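Local coordinates for protein KLLA0E08119p (Kluyveromyces lactis, PDB 3VA7) that probably carboxylates urea at the expense of ATP and bicarbonate, using its biotin, as the urea carboxylase part of a longer enzyme that also breaks down the allophanate formed, at residues 447-452 / 468-473; 821-826 / 838-842; 1002-1007 / 1112-1116. One frame throughout, in Å; residues are numbered along the deposited sequence.

Interaction 1 of 3, residues 447-452 / 468-473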
ATOM      1  N   ASP A 447       2.477   9.257  19.479  1.00 38.25           N
ATOM      2  CA  ASP A 447       1.947   8.682  20.685  1.00 39.10           C
ATOM      3  C   ASP A 447       2.825   9.077  21.850  1.00 39.13           C
ATOM      4  O   ASP A 447       2.318   9.432  22.882  1.00 39.77           O
ATOM      5  CB  ASP A 447       1.864   7.144  20.598  1.00 39.51           C
ATOM      6  CG  ASP A 447       1.155   6.551  21.806  1.00 40.28           C
ATOM      7  OD1 ASP A 447      -0.026   6.887  21.970  1.00 41.40           O
ATOM      8  OD2 ASP A 447       1.786   5.826  22.622  1.00 41.61           O
ATOM      9  N   TYR A 448       4.132   8.967  21.693  1.00 39.28           N
ATOM     10  CA  TYR A 448       5.096   9.493  22.673  1.00 40.09           C
ATOM     11  C   TYR A 448       4.858  10.989  23.002  1.00 39.49           C
ATOM     12  O   TYR A 448       4.785  11.386  24.160  1.00 38.98           O
ATOM     13  CB  TYR A 448       6.466   9.283  22.081  1.00 40.12           C
ATOM     14  CG  TYR A 448       7.602   9.874  22.823  1.00 42.87           C
ATOM     15  CD1 TYR A 448       8.204  11.042  22.361  1.00 44.13           C
ATOM     16  CD2 TYR A 448       8.147   9.232  23.946  1.00 44.41           C
ATOM     17  CE1 TYR A 448       9.293  11.583  23.003  1.00 46.53           C
ATOM     18  CE2 TYR A 448       9.238   9.769  24.611  1.00 45.13           C
ATOM     19  CZ  TYR A 448       9.812  10.944  24.133  1.00 46.99           C
ATOM     20  OH  TYR A 448      10.898  11.516  24.757  1.00 48.23           O
ATOM     21  N   LEU A 449       4.691  11.793  21.963  1.00 39.58           N
ATOM     22  CA  LEU A 449       4.333  13.204  22.123  1.00 40.48           C
ATOM     23  C   LEU A 449       3.061  13.380  22.923  1.00 40.82           C
ATOM     24  O   LEU A 449       2.998  14.265  23.766  1.00 41.67           O
ATOM     25  CB  LEU A 449       4.155  13.914  20.761  1.00 39.79           C
ATOM     26  CG  LEU A 449       5.293  14.653  20.049  1.00 38.44           C
ATOM     27  CD1 LEU A 449       6.643  14.418  20.679  1.00 37.48           C
ATOM     28  CD2 LEU A 449       5.288  14.315  18.565  1.00 36.27           C
ATOM     29  N   ARG A 450       2.058  12.550  22.653  1.00 41.66           N
ATOM     30  CA  ARG A 450       0.709  12.699  23.233  1.00 42.60           C
ATOM     31  C   ARG A 450       0.728  12.507  24.742  1.00 42.98           C
ATOM     32  O   ARG A 450       0.172  13.309  25.525  1.00 43.12           O
ATOM     33  CB  ARG A 450      -0.235  11.673  22.617  1.00 42.45           C
ATOM     34  CG  ARG A 450      -1.071  12.209  21.501  1.00 41.95           C
ATOM     35  CD  ARG A 450      -1.435  11.071  20.634  1.00 42.12           C
ATOM     36  NE  ARG A 450      -2.034  11.546  19.408  1.00 44.16           N
ATOM     37  CZ  ARG A 450      -2.350  10.745  18.400  1.00 42.91           C
ATOM     38  NH1 ARG A 450      -2.091   9.456  18.525  1.00 44.06           N
ATOM     39  NH2 ARG A 450      -2.923  11.219  17.287  1.00 38.72           N
ATOM     40  N   SER A 451       1.383  11.416  25.104  1.00 42.92           N
ATOM     41  CA  SER A 451       1.691  11.054  26.454  1.00 43.51           C
ATOM     42  C   SER A 451       2.446  12.178  27.206  1.00 43.27           C
ATOM     43  O   SER A 451       2.056  12.529  28.331  1.00 43.70           O
ATOM     44  CB  SER A 451       2.468   9.741  26.429  1.00 42.96           C
ATOM     45  OG  SER A 451       3.440   9.749  27.446  1.00 46.21           O
ATOM     46  N   ILE A 452       3.496  12.750  26.598  1.00 42.98           N
ATOM     47  CA  ILE A 452       4.197  13.904  27.220  1.00 42.49           C
ATOM     48  C   ILE A 452       3.290  15.114  27.352  1.00 42.67           C
ATOM     49  O   ILE A 452       3.008  15.522  28.456  1.00 42.73           O
ATOM     50  CB  ILE A 452       5.472  14.299  26.513  1.00 42.44           C
ATOM     51  CG1 ILE A 452       6.489  13.166  26.557  1.00 40.90           C
ATOM     52  CG2 ILE A 452       6.058  15.526  27.161  1.00 42.49           C
ATOM     53  CD1 ILE A 452       7.666  13.437  25.684  1.00 40.53           C
ATOM     54  N   LEU A 468      12.712  14.009  30.447  1.00 64.65           N
ATOM     55  CA  LEU A 468      12.448  13.072  29.368  1.00 64.47           C
ATOM     56  C   LEU A 468      13.380  11.890  29.367  1.00 65.35           C
ATOM     57  O   LEU A 468      13.051  10.867  28.776  1.00 65.75           O
ATOM     58  CB  LEU A 468      12.556  13.764  28.015  1.00 63.90           C
ATOM     59  CG  LEU A 468      11.434  14.697  27.621  1.00 62.05           C
ATOM     60  CD1 LEU A 468      11.408  14.759  26.127  1.00 61.28           C
ATOM     61  CD2 LEU A 468      10.107  14.208  28.162  1.00 59.57           C
ATOM     62  N   ASP A 469      14.545  12.032  29.999  1.00 66.38           N
ATOM     63  CA  ASP A 469      15.500  10.918  30.111  1.00 67.51           C
ATOM     64  C   ASP A 469      15.081   9.788  31.070  1.00 67.54           C
ATOM     65  O   ASP A 469      15.559   8.646  30.958  1.00 67.66           O
ATOM     66  CB  ASP A 469      16.908  11.431  30.412  1.00 67.62           C
ATOM     67  CG  ASP A 469      17.675  11.734  29.150  1.00 69.60           C
ATOM     68  OD1 ASP A 469      18.084  12.890  28.965  1.00 70.89           O
ATOM     69  OD2 ASP A 469      17.838  10.818  28.309  1.00 71.95           O
ATOM     70  N   SER A 470      14.188  10.115  31.998  1.00 67.56           N
ATOM     71  CA  SER A 470      13.571   9.121  32.886  1.00 68.35           C
ATOM     72  C   SER A 470      12.022   9.199  32.799  1.00 68.68           C
ATOM     73  O   SER A 470      11.302   9.189  33.816  1.00 68.86           O
ATOM     74  CB  SER A 470      14.096   9.261  34.341  1.00 68.42           C
ATOM     75  OG  SER A 470      14.019  10.599  34.823  1.00 67.26           O
ATOM     76  N   PHE A 471      11.510   9.298  31.573  1.00 68.59           N
ATOM     77  CA  PHE A 471      10.083   9.468  31.395  1.00 67.91           C
ATOM     78  C   PHE A 471       9.462   8.106  31.144  1.00 68.50           C
ATOM     79  O   PHE A 471       9.928   7.326  30.273  1.00 68.34           O
ATOM     80  CB  PHE A 471       9.781  10.430  30.255  1.00 67.53           C
ATOM     81  CG  PHE A 471       8.314  10.648  30.023  1.00 64.98           C
ATOM     82  CD1 PHE A 471       7.604  11.557  30.796  1.00 61.66           C
ATOM     83  CD2 PHE A 471       7.650   9.949  29.018  1.00 62.48           C
ATOM     84  CE1 PHE A 471       6.250  11.764  30.590  1.00 60.66           C
ATOM     85  CE2 PHE A 471       6.301  10.146  28.806  1.00 62.25           C
ATOM     86  CZ  PHE A 471       5.592  11.060  29.603  1.00 60.69           C
ATOM     87  N   ASP A 472       8.420   7.815  31.926  1.00 68.47           N
ATOM     88  CA  ASP A 472       7.755   6.519  31.813  1.00 68.21           C
ATOM     89  C   ASP A 472       6.833   6.505  30.589  1.00 66.67           C
ATOM     90  O   ASP A 472       5.681   7.011  30.657  1.00 66.94           O
ATOM     91  CB  ASP A 472       7.006   6.118  33.102  1.00 68.78           C
ATOM     92  CG  ASP A 472       6.956   4.588  33.298  1.00 71.57           C
ATOM     93  OD1 ASP A 472       6.195   4.114  34.190  1.00 74.54           O
ATOM     94  OD2 ASP A 472       7.681   3.864  32.556  1.00 72.93           O
ATOM     95  N   TYR A 473       7.352   5.954  29.479  1.00 63.88           N
ATOM     96  CA  TYR A 473       6.546   5.835  28.263  1.00 61.27           C
ATOM     97  C   TYR A 473       6.070   4.409  28.006  1.00 60.49           C
ATOM     98  O   TYR A 473       6.893   3.513  27.702  1.00 59.79           O
ATOM     99  CB  TYR A 473       7.246   6.422  27.007  1.00 60.78           C
ATOM    100  CG  TYR A 473       6.470   6.146  25.720  1.00 56.41           C
ATOM    101  CD1 TYR A 473       5.182   6.627  25.543  1.00 51.87           C
ATOM    102  CD2 TYR A 473       7.023   5.374  24.704  1.00 53.77           C
ATOM    103  CE1 TYR A 473       4.459   6.342  24.387  1.00 51.48           C
ATOM    104  CE2 TYR A 473       6.316   5.098  23.537  1.00 51.46           C
ATOM    105  CZ  TYR A 473       5.027   5.576  23.384  1.00 50.13           C
ATOM    106  OH  TYR A 473       4.318   5.287  22.228  1.00 46.23           O
TER
HETATM  107  O   HOH W   1       5.287   6.680  19.385  1.00 57.15           O

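Interaction 2 of 3, residues 821-826 / 838-842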
ATOM      1  N   GLU A 821     -26.403 -30.227 -11.101  1.00 39.69           N
ATOM      2  CA  GLU A 821     -27.511 -29.739 -11.850  1.00 39.09           C
ATOM      3  C   GLU A 821     -27.018 -28.805 -12.968  1.00 39.57           C
ATOM      4  O   GLU A 821     -25.827 -28.467 -13.032  1.00 40.59           O
ATOM      5  CB  GLU A 821     -28.476 -29.049 -10.913  1.00 38.12           C
ATOM      6  CG  GLU A 821     -27.962 -27.743 -10.382  1.00 38.54           C
ATOM      7  CD  GLU A 821     -28.871 -27.119  -9.341  1.00 41.70           C
ATOM      8  OE1 GLU A 821     -28.420 -26.134  -8.709  1.00 39.46           O
ATOM      9  OE2 GLU A 821     -30.026 -27.614  -9.131  1.00 43.70           O
ATOM     10  N   ASN A 822     -27.946 -28.387 -13.835  1.00 38.75           N
ATOM     11  CA  ASN A 822     -27.685 -27.487 -14.939  1.00 37.31           C
ATOM     12  C   ASN A 822     -27.526 -26.034 -14.489  1.00 36.60           C
ATOM     13  O   ASN A 822     -28.424 -25.485 -13.886  1.00 37.33           O
ATOM     14  CB  ASN A 822     -28.851 -27.600 -15.893  1.00 37.34           C
ATOM     15  CG  ASN A 822     -28.612 -26.896 -17.164  1.00 37.23           C
ATOM     16  OD1 ASN A 822     -28.092 -25.791 -17.178  1.00 38.58           O
ATOM     17  ND2 ASN A 822     -28.984 -27.521 -18.253  1.00 36.66           N
ATOM     18  N   PRO A 823     -26.389 -25.388 -14.794  1.00 35.48           N
ATOM     19  CA  PRO A 823     -26.198 -24.032 -14.275  1.00 33.97           C
ATOM     20  C   PRO A 823     -26.978 -22.982 -15.050  1.00 34.23           C
ATOM     21  O   PRO A 823     -27.058 -21.798 -14.620  1.00 33.98           O
ATOM     22  CB  PRO A 823     -24.716 -23.788 -14.481  1.00 33.74           C
ATOM     23  CG  PRO A 823     -24.315 -24.686 -15.633  1.00 34.79           C
ATOM     24  CD  PRO A 823     -25.290 -25.834 -15.675  1.00 35.09           C
ATOM     25  N   ILE A 824     -27.516 -23.379 -16.205  1.00 33.87           N
ATOM     26  CA  ILE A 824     -28.246 -22.431 -17.060  1.00 33.95           C
ATOM     27  C   ILE A 824     -29.673 -22.216 -16.570  1.00 33.22           C
ATOM     28  O   ILE A 824     -30.514 -23.082 -16.675  1.00 32.82           O
ATOM     29  CB  ILE A 824     -28.217 -22.833 -18.548  1.00 33.84           C
ATOM     30  CG1 ILE A 824     -26.776 -22.860 -19.013  1.00 33.91           C
ATOM     31  CG2 ILE A 824     -29.070 -21.848 -19.399  1.00 32.68           C
ATOM     32  CD1 ILE A 824     -26.605 -23.730 -20.231  1.00 38.97           C
ATOM     33  N   LEU A 825     -29.913 -21.032 -16.041  1.00 33.28           N
ATOM     34  CA  LEU A 825     -31.137 -20.731 -15.350  1.00 33.32           C
ATOM     35  C   LEU A 825     -32.247 -20.343 -16.314  1.00 33.62           C
ATOM     36  O   LEU A 825     -33.383 -20.677 -16.059  1.00 34.95           O
ATOM     37  CB  LEU A 825     -30.906 -19.632 -14.326  1.00 33.43           C
ATOM     38  CG  LEU A 825     -30.089 -19.978 -13.070  1.00 33.02           C
ATOM     39  CD1 LEU A 825     -29.722 -18.760 -12.301  1.00 30.28           C
ATOM     40  CD2 LEU A 825     -30.862 -20.899 -12.197  1.00 31.77           C
ATOM     41  N   ALA A 826     -31.921 -19.669 -17.414  1.00 32.84           N
ATOM     42  CA  ALA A 826     -32.879 -19.362 -18.479  1.00 32.36           C
ATOM     43  C   ALA A 826     -32.159 -18.800 -19.678  1.00 32.51           C
ATOM     44  O   ALA A 826     -31.133 -18.142 -19.522  1.00 32.93           O
ATOM     45  CB  ALA A 826     -33.913 -18.377 -18.032  1.00 31.11           C
ATOM     46  N   VAL A 838     -29.851 -13.892 -24.449  1.00 30.65           N
ATOM     47  CA  VAL A 838     -29.445 -13.674 -23.117  1.00 29.24           C
ATOM     48  C   VAL A 838     -29.426 -15.015 -22.456  1.00 29.98           C
ATOM     49  O   VAL A 838     -30.384 -15.812 -22.586  1.00 30.36           O
ATOM     50  CB  VAL A 838     -30.388 -12.770 -22.391  1.00 29.43           C
ATOM     51  CG1 VAL A 838     -29.769 -12.401 -21.036  1.00 28.57           C
ATOM     52  CG2 VAL A 838     -30.687 -11.477 -23.234  1.00 26.66           C
ATOM     53  N   THR A 839     -28.295 -15.285 -21.791  1.00 29.89           N
ATOM     54  CA  THR A 839     -28.105 -16.507 -21.034  1.00 29.32           C
ATOM     55  C   THR A 839     -27.789 -16.150 -19.598  1.00 29.19           C
ATOM     56  O   THR A 839     -26.857 -15.414 -19.337  1.00 30.11           O
ATOM     57  CB  THR A 839     -27.007 -17.337 -21.644  1.00 29.29           C
ATOM     58  OG1 THR A 839     -27.259 -17.396 -23.051  1.00 30.20           O
ATOM     59  CG2 THR A 839     -26.979 -18.765 -21.058  1.00 26.74           C
ATOM     60  N   TYR A 840     -28.604 -16.679 -18.694  1.00 28.52           N
ATOM     61  CA  TYR A 840     -28.520 -16.438 -17.288  1.00 27.85           C
ATOM     62  C   TYR A 840     -27.918 -17.685 -16.642  1.00 27.95           C
ATOM     63  O   TYR A 840     -28.489 -18.793 -16.759  1.00 28.62           O
ATOM     64  CB  TYR A 840     -29.920 -16.142 -16.745  1.00 27.71           C
ATOM     65  CG  TYR A 840     -30.542 -14.851 -17.292  1.00 29.58           C
ATOM     66  CD1 TYR A 840     -31.382 -14.849 -18.433  1.00 26.50           C
ATOM     67  CD2 TYR A 840     -30.292 -13.634 -16.669  1.00 27.47           C
ATOM     68  CE1 TYR A 840     -31.939 -13.649 -18.914  1.00 25.03           C
ATOM     69  CE2 TYR A 840     -30.868 -12.447 -17.128  1.00 27.47           C
ATOM     70  CZ  TYR A 840     -31.678 -12.451 -18.258  1.00 27.73           C
ATOM     71  OH  TYR A 840     -32.201 -11.214 -18.678  1.00 27.69           O
ATOM     72  N   ARG A 841     -26.747 -17.521 -16.005  1.00 26.67           N
ATOM     73  CA  ARG A 841     -26.079 -18.645 -15.348  1.00 25.74           C
ATOM     74  C   ARG A 841     -25.925 -18.424 -13.846  1.00 25.46           C
ATOM     75  O   ARG A 841     -25.640 -17.313 -13.362  1.00 24.29           O
ATOM     76  CB  ARG A 841     -24.724 -19.005 -15.973  1.00 24.71           C
ATOM     77  CG  ARG A 841     -24.676 -18.868 -17.447  1.00 25.64           C
ATOM     78  CD  ARG A 841     -23.299 -19.092 -18.061  1.00 23.59           C
ATOM     79  NE  ARG A 841     -23.231 -20.477 -18.428  1.00 26.18           N
ATOM     80  CZ  ARG A 841     -23.253 -20.884 -19.669  1.00 29.30           C
ATOM     81  NH1 ARG A 841     -23.314 -19.991 -20.645  1.00 27.93           N
ATOM     82  NH2 ARG A 841     -23.204 -22.179 -19.921  1.00 34.75           N
ATOM     83  N   GLN A 842     -26.197 -19.494 -13.124  1.00 24.73           N
ATOM     84  CA  GLN A 842     -26.046 -19.470 -11.729  1.00 26.16           C
ATOM     85  C   GLN A 842     -24.546 -19.415 -11.457  1.00 25.96           C
ATOM     86  O   GLN A 842     -23.801 -20.241 -11.972  1.00 26.48           O
ATOM     87  CB  GLN A 842     -26.604 -20.785 -11.202  1.00 27.08           C
ATOM     88  CG  GLN A 842     -26.291 -21.052  -9.744  1.00 29.17           C
ATOM     89  CD  GLN A 842     -26.967 -22.323  -9.269  1.00 33.32           C
ATOM     90  OE1 GLN A 842     -27.855 -22.298  -8.403  1.00 31.98           O
ATOM     91  NE2 GLN A 842     -26.567 -23.442  -9.860  1.00 32.09           N
TER

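Interaction 3 of 3, residues 1002-1007 / 1112-1116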
ATOM      1  N   LEU A1002     -10.142  -0.964 -31.499  1.00 29.31           N
ATOM      2  CA  LEU A1002     -11.331  -0.411 -32.158  1.00 30.59           C
ATOM      3  C   LEU A1002     -11.274  -0.740 -33.634  1.00 31.58           C
ATOM      4  O   LEU A1002     -12.308  -0.865 -34.284  1.00 31.16           O
ATOM      5  CB  LEU A1002     -11.456   1.101 -31.912  1.00 31.04           C
ATOM      6  CG  LEU A1002     -12.007   1.417 -30.497  1.00 31.58           C
ATOM      7  CD1 LEU A1002     -11.815   2.864 -30.093  1.00 30.05           C
ATOM      8  CD2 LEU A1002     -13.491   1.017 -30.384  1.00 27.39           C
ATOM      9  N   ASP A1003     -10.052  -0.967 -34.130  1.00 32.96           N
ATOM     10  CA  ASP A1003      -9.831  -1.428 -35.496  1.00 34.24           C
ATOM     11  C   ASP A1003      -9.875  -2.956 -35.547  1.00 34.52           C
ATOM     12  O   ASP A1003      -9.048  -3.601 -34.931  1.00 35.75           O
ATOM     13  CB  ASP A1003      -8.493  -0.881 -36.023  1.00 34.20           C
ATOM     14  CG  ASP A1003      -8.335  -1.030 -37.552  1.00 35.21           C
ATOM     15  OD1 ASP A1003      -7.623  -0.151 -38.135  1.00 37.40           O
ATOM     16  OD2 ASP A1003      -8.889  -2.002 -38.164  1.00 28.73           O
ATOM     17  N   PRO A1004     -10.846  -3.541 -36.272  1.00 35.01           N
ATOM     18  CA  PRO A1004     -10.950  -5.006 -36.314  1.00 35.24           C
ATOM     19  C   PRO A1004      -9.733  -5.714 -36.903  1.00 35.48           C
ATOM     20  O   PRO A1004      -9.490  -6.905 -36.575  1.00 35.82           O
ATOM     21  CB  PRO A1004     -12.200  -5.242 -37.176  1.00 35.51           C
ATOM     22  CG  PRO A1004     -13.036  -4.021 -36.887  1.00 34.74           C
ATOM     23  CD  PRO A1004     -12.002  -2.920 -36.951  1.00 34.81           C
ATOM     24  N   ARG A1005      -8.987  -5.004 -37.749  1.00 34.82           N
ATOM     25  CA  ARG A1005      -7.714  -5.519 -38.309  1.00 34.89           C
ATOM     26  C   ARG A1005      -6.613  -5.479 -37.250  1.00 35.05           C
ATOM     27  O   ARG A1005      -5.447  -5.728 -37.573  1.00 36.16           O
ATOM     28  CB  ARG A1005      -7.259  -4.658 -39.527  1.00 34.38           C
ATOM     29  CG  ARG A1005      -8.367  -4.438 -40.551  1.00 34.92           C
ATOM     30  CD  ARG A1005      -8.125  -3.284 -41.515  1.00 35.53           C
ATOM     31  NE  ARG A1005      -8.326  -1.941 -40.957  1.00 40.29           N
ATOM     32  CZ  ARG A1005      -8.336  -0.824 -41.706  1.00 41.14           C
ATOM     33  NH1 ARG A1005      -8.168  -0.903 -43.041  1.00 42.18           N
ATOM     34  NH2 ARG A1005      -8.501   0.375 -41.149  1.00 34.62           N
ATOM     35  N   HIS A1006      -6.935  -5.095 -36.006  1.00 33.39           N
ATOM     36  CA  HIS A1006      -5.902  -5.072 -34.999  1.00 31.28           C
ATOM     37  C   HIS A1006      -6.091  -6.205 -34.056  1.00 30.65           C
ATOM     38  O   HIS A1006      -5.436  -6.293 -33.017  1.00 30.27           O
ATOM     39  CB  HIS A1006      -5.864  -3.754 -34.276  1.00 31.56           C
ATOM     40  CG  HIS A1006      -5.160  -2.694 -35.041  1.00 32.33           C
ATOM     41  ND1 HIS A1006      -5.339  -1.349 -34.795  1.00 32.38           N
ATOM     42  CD2 HIS A1006      -4.280  -2.781 -36.064  1.00 32.12           C
ATOM     43  CE1 HIS A1006      -4.597  -0.653 -35.626  1.00 32.17           C
ATOM     44  NE2 HIS A1006      -3.943  -1.499 -36.408  1.00 33.24           N
ATOM     45  N   ARG A1007      -6.985  -7.107 -34.429  1.00 30.12           N
ATOM     46  CA  ARG A1007      -7.381  -8.144 -33.508  1.00 29.29           C
ATOM     47  C   ARG A1007      -6.752  -9.388 -33.998  1.00 29.30           C
ATOM     48  O   ARG A1007      -7.116  -9.878 -35.047  1.00 29.30           O
ATOM     49  CB  ARG A1007      -8.899  -8.276 -33.410  1.00 28.36           C
ATOM     50  CG  ARG A1007      -9.525  -7.008 -32.978  1.00 28.12           C
ATOM     51  CD  ARG A1007     -11.013  -6.993 -33.140  1.00 24.90           C
ATOM     52  NE  ARG A1007     -11.519  -5.674 -32.787  1.00 22.01           N
ATOM     53  CZ  ARG A1007     -12.790  -5.279 -32.945  1.00 22.56           C
ATOM     54  NH1 ARG A1007     -13.700  -6.109 -33.435  1.00 16.68           N
ATOM     55  NH2 ARG A1007     -13.145  -4.022 -32.621  1.00 20.13           N
ATOM     56  N   TYR A1112     -18.291   5.936 -35.516  1.00 44.66           N
ATOM     57  CA  TYR A1112     -17.597   4.662 -35.609  1.00 42.78           C
ATOM     58  C   TYR A1112     -18.146   3.752 -36.662  1.00 43.37           C
ATOM     59  O   TYR A1112     -17.372   3.202 -37.408  1.00 43.93           O
ATOM     60  CB  TYR A1112     -17.578   3.967 -34.256  1.00 41.61           C
ATOM     61  CG  TYR A1112     -16.896   2.609 -34.232  1.00 36.50           C
ATOM     62  CD1 TYR A1112     -15.486   2.498 -34.177  1.00 33.16           C
ATOM     63  CD2 TYR A1112     -17.657   1.441 -34.228  1.00 29.08           C
ATOM     64  CE1 TYR A1112     -14.869   1.238 -34.136  1.00 30.17           C
ATOM     65  CE2 TYR A1112     -17.074   0.224 -34.205  1.00 28.35           C
ATOM     66  CZ  TYR A1112     -15.668   0.109 -34.138  1.00 28.18           C
ATOM     67  OH  TYR A1112     -15.092  -1.145 -34.095  1.00 25.87           O
ATOM     68  N   LEU A1113     -19.454   3.565 -36.719  1.00 45.13           N
ATOM     69  CA  LEU A1113     -20.064   2.680 -37.746  1.00 47.47           C
ATOM     70  C   LEU A1113     -19.824   3.198 -39.149  1.00 48.38           C
ATOM     71  O   LEU A1113     -19.848   2.425 -40.082  1.00 48.68           O
ATOM     72  CB  LEU A1113     -21.576   2.533 -37.567  1.00 47.48           C
ATOM     73  CG  LEU A1113     -22.080   1.535 -36.528  1.00 48.35           C
ATOM     74  CD1 LEU A1113     -23.600   1.692 -36.508  1.00 48.03           C
ATOM     75  CD2 LEU A1113     -21.658   0.066 -36.819  1.00 45.19           C
ATOM     76  N   ALA A1114     -19.595   4.509 -39.270  1.00 49.69           N
ATOM     77  CA  ALA A1114     -19.311   5.152 -40.540  1.00 50.98           C
ATOM     78  C   ALA A1114     -17.849   4.911 -40.912  1.00 52.07           C
ATOM     79  O   ALA A1114     -17.497   4.753 -42.102  1.00 53.28           O
ATOM     80  CB  ALA A1114     -19.602   6.652 -40.476  1.00 50.87           C
ATOM     81  N   TRP A1115     -16.994   4.890 -39.900  1.00 51.94           N
ATOM     82  CA  TRP A1115     -15.613   4.525 -40.106  1.00 51.35           C
ATOM     83  C   TRP A1115     -15.492   3.069 -40.555  1.00 51.27           C
ATOM     84  O   TRP A1115     -14.670   2.770 -41.413  1.00 51.19           O
ATOM     85  CB  TRP A1115     -14.837   4.778 -38.847  1.00 51.07           C
ATOM     86  CG  TRP A1115     -13.427   4.533 -38.998  1.00 52.30           C
ATOM     87  CD1 TRP A1115     -12.475   5.409 -39.435  1.00 52.01           C
ATOM     88  CD2 TRP A1115     -12.757   3.322 -38.693  1.00 53.02           C
ATOM     89  NE1 TRP A1115     -11.234   4.810 -39.418  1.00 51.35           N
ATOM     90  CE2 TRP A1115     -11.380   3.522 -38.970  1.00 53.41           C
ATOM     91  CE3 TRP A1115     -13.182   2.079 -38.204  1.00 53.20           C
ATOM     92  CZ2 TRP A1115     -10.411   2.515 -38.766  1.00 53.53           C
ATOM     93  CZ3 TRP A1115     -12.222   1.074 -37.996  1.00 55.89           C
ATOM     94  CH2 TRP A1115     -10.846   1.305 -38.281  1.00 53.64           C
ATOM     95  N   ILE A1116     -16.317   2.172 -40.017  1.00 51.25           N
ATOM     96  CA  ILE A1116     -16.272   0.789 -40.475  1.00 51.78           C
ATOM     97  C   ILE A1116     -16.594   0.761 -41.940  1.00 53.10           C
ATOM     98  O   ILE A1116     -15.920   0.076 -42.685  1.00 53.05           O
ATOM     99  CB  ILE A1116     -17.155  -0.212 -39.642  1.00 51.50           C
ATOM    100  CG1 ILE A1116     -16.364  -0.767 -38.468  1.00 51.18           C
ATOM    101  CG2 ILE A1116     -17.563  -1.415 -40.445  1.00 50.14           C
ATOM    102  CD1 ILE A1116     -15.831   0.303 -37.537  1.00 48.60           C
TER

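Interaction 1 of 3, residues 447-452 / 468-473
Y448 and Y473 bring their CA atoms to 6.8 Å, the closest CA pair between helix 447-452 and 468-473, which starts in a 3-10 segment and continues as irregular chain. CG of Y473 is placed anti to the backbone N (chi1 173°), and this sends the ring over Y448 toward D447, where OH donates to OD2 at 2.6 Å, using the anti lone pair of that oxygen. A carboxylate here gives the phenol a strong acceptor, and a water weakly links the same OH to the backbone N of Y448. Y448 turns its ring edge to the face of Y473 in a T-shaped pair, centroids 5.5 Å apart and planes at 88°, while its CB sits over that same ring as a CH-pi donor; Y448 makes a second edge-to-face pair with F377. One turn further on, S451 OG lies in plane at the edge of the F471 ring, beside CE2 and CZ; its small side chain lets the ring come close to the helix. The CG1-CD1 arm of I452 serves two neighbours: CG1 stands over a face of F471, 4.0 Å from its centroid, and CD1 at its end meets L468 CD2 at 3.6 Å. Helix 446-454 and this returning chain belong to the biotin carboxylase C-terminal domain, where I452 and L468 also rest on I267 and V266 of strand 264-270.

Interaction 2 of 3, residues 821-826 / 838-842
I824 and R841 lie side by side and point the same way from one face of the sheet, with I824 CG1 over a face of the guanidinium, 3.7 Å from R841 NH2. An aliphatic chain suits this place because the polar atoms have other partners: NE donates to P671 O, and E851 and D676 form salt bridges. L825 crosses Q842 at about a right angle, CD1 lying 3.9 Å from Q842 CB. With chi1 at 169°, the extended Q842 chain leaves opposite its own N and carries its amide to the E821 carboxylate; the NE2 to OE1 bond is weak, the planes are 34° apart, and C669 O is the stronger acceptor for NE2. The Y840 ring turns its edge to A826 O, which also accepts from Y840 N at 3.0 Å. L825 N to Y840 O (2.7 Å) and Q842 N to P823 O (2.9 Å) add two more rungs to the antiparallel ladder, whose register slips by one between I824 and A826 in a beta bulge. Just ahead, N822 OD1 takes the I824 N-H in an Asx turn. This hairpin leads into the carboxyltransferase region: strand 824-828 edges a five-strand antiparallel sheet, 838-842 pairs next with strand 847-852, and Y840 packs against L905 and I909 of helix 901-912.

Interaction 3 of 3, residues 1002-1007 / 1112-1116
W1115 points the outer edge of its indole at the loop: the carboxylate of D1003 stands at that edge, CG 3.5 Å from CH2, its plane turned 86° from the ring, and P1004 CD lies beside CZ3. Y1112, one turn earlier on the helix, has I1116 CD1 over one face and L1002 O at its edge. Its OH donates to that carbonyl at 2.8 Å, in the carbonyl plane and on a lone pair; the chi1 of 179° swings the phenol toward the loop. L1002 CD2 adds apolar contact at Y1112 CE1. D1003 is gripped side-on by R1005: NE meets the syn lone pair of OD2 at 2.8 Å, and NH2 reaches OD1 at 3.2 Å. OD2 also accepts from R1005 N, closing an Asx turn; an aspartate can do this and also probably balance the arginine's charge. An alanine here removes the carboxylate, and the guanidinium, left with S1122 at NH1, is likely to be less firmly fixed beside W1115, while the turn would lose its side-chain bond. The loop, part of the carboxyltransferase domain, follows strand 997-1001, whose P1001 O binds R1007 NH2; helix 1109-1117 packs on it through Y1112 and W1115, and S1122 belongs to helix 1120-1128.

How the interactions relate
From the N terminus the three contacts follow in series, and none nests in or crosses another. Interaction 1 closes a loop of 15 residues, containing helix 456-460, within the biotin carboxylase C-terminal domain. Interaction 2 closes a span of 11 residues, the turn of the hairpin and the end of its first strand, at the edge of a five-strand sheet. Interaction 3 spans much further, 104 residues, and fastens the loop after strand 997-1001 to helix 1109-1117. Interaction 1 lies across the chain's centre from the others, its own centre about 64 Å from that of interaction 2 and about 68 Å from that of interaction 3. Interactions 2 and 3 share the carboxyltransferase side, their centres about 33 Å apart.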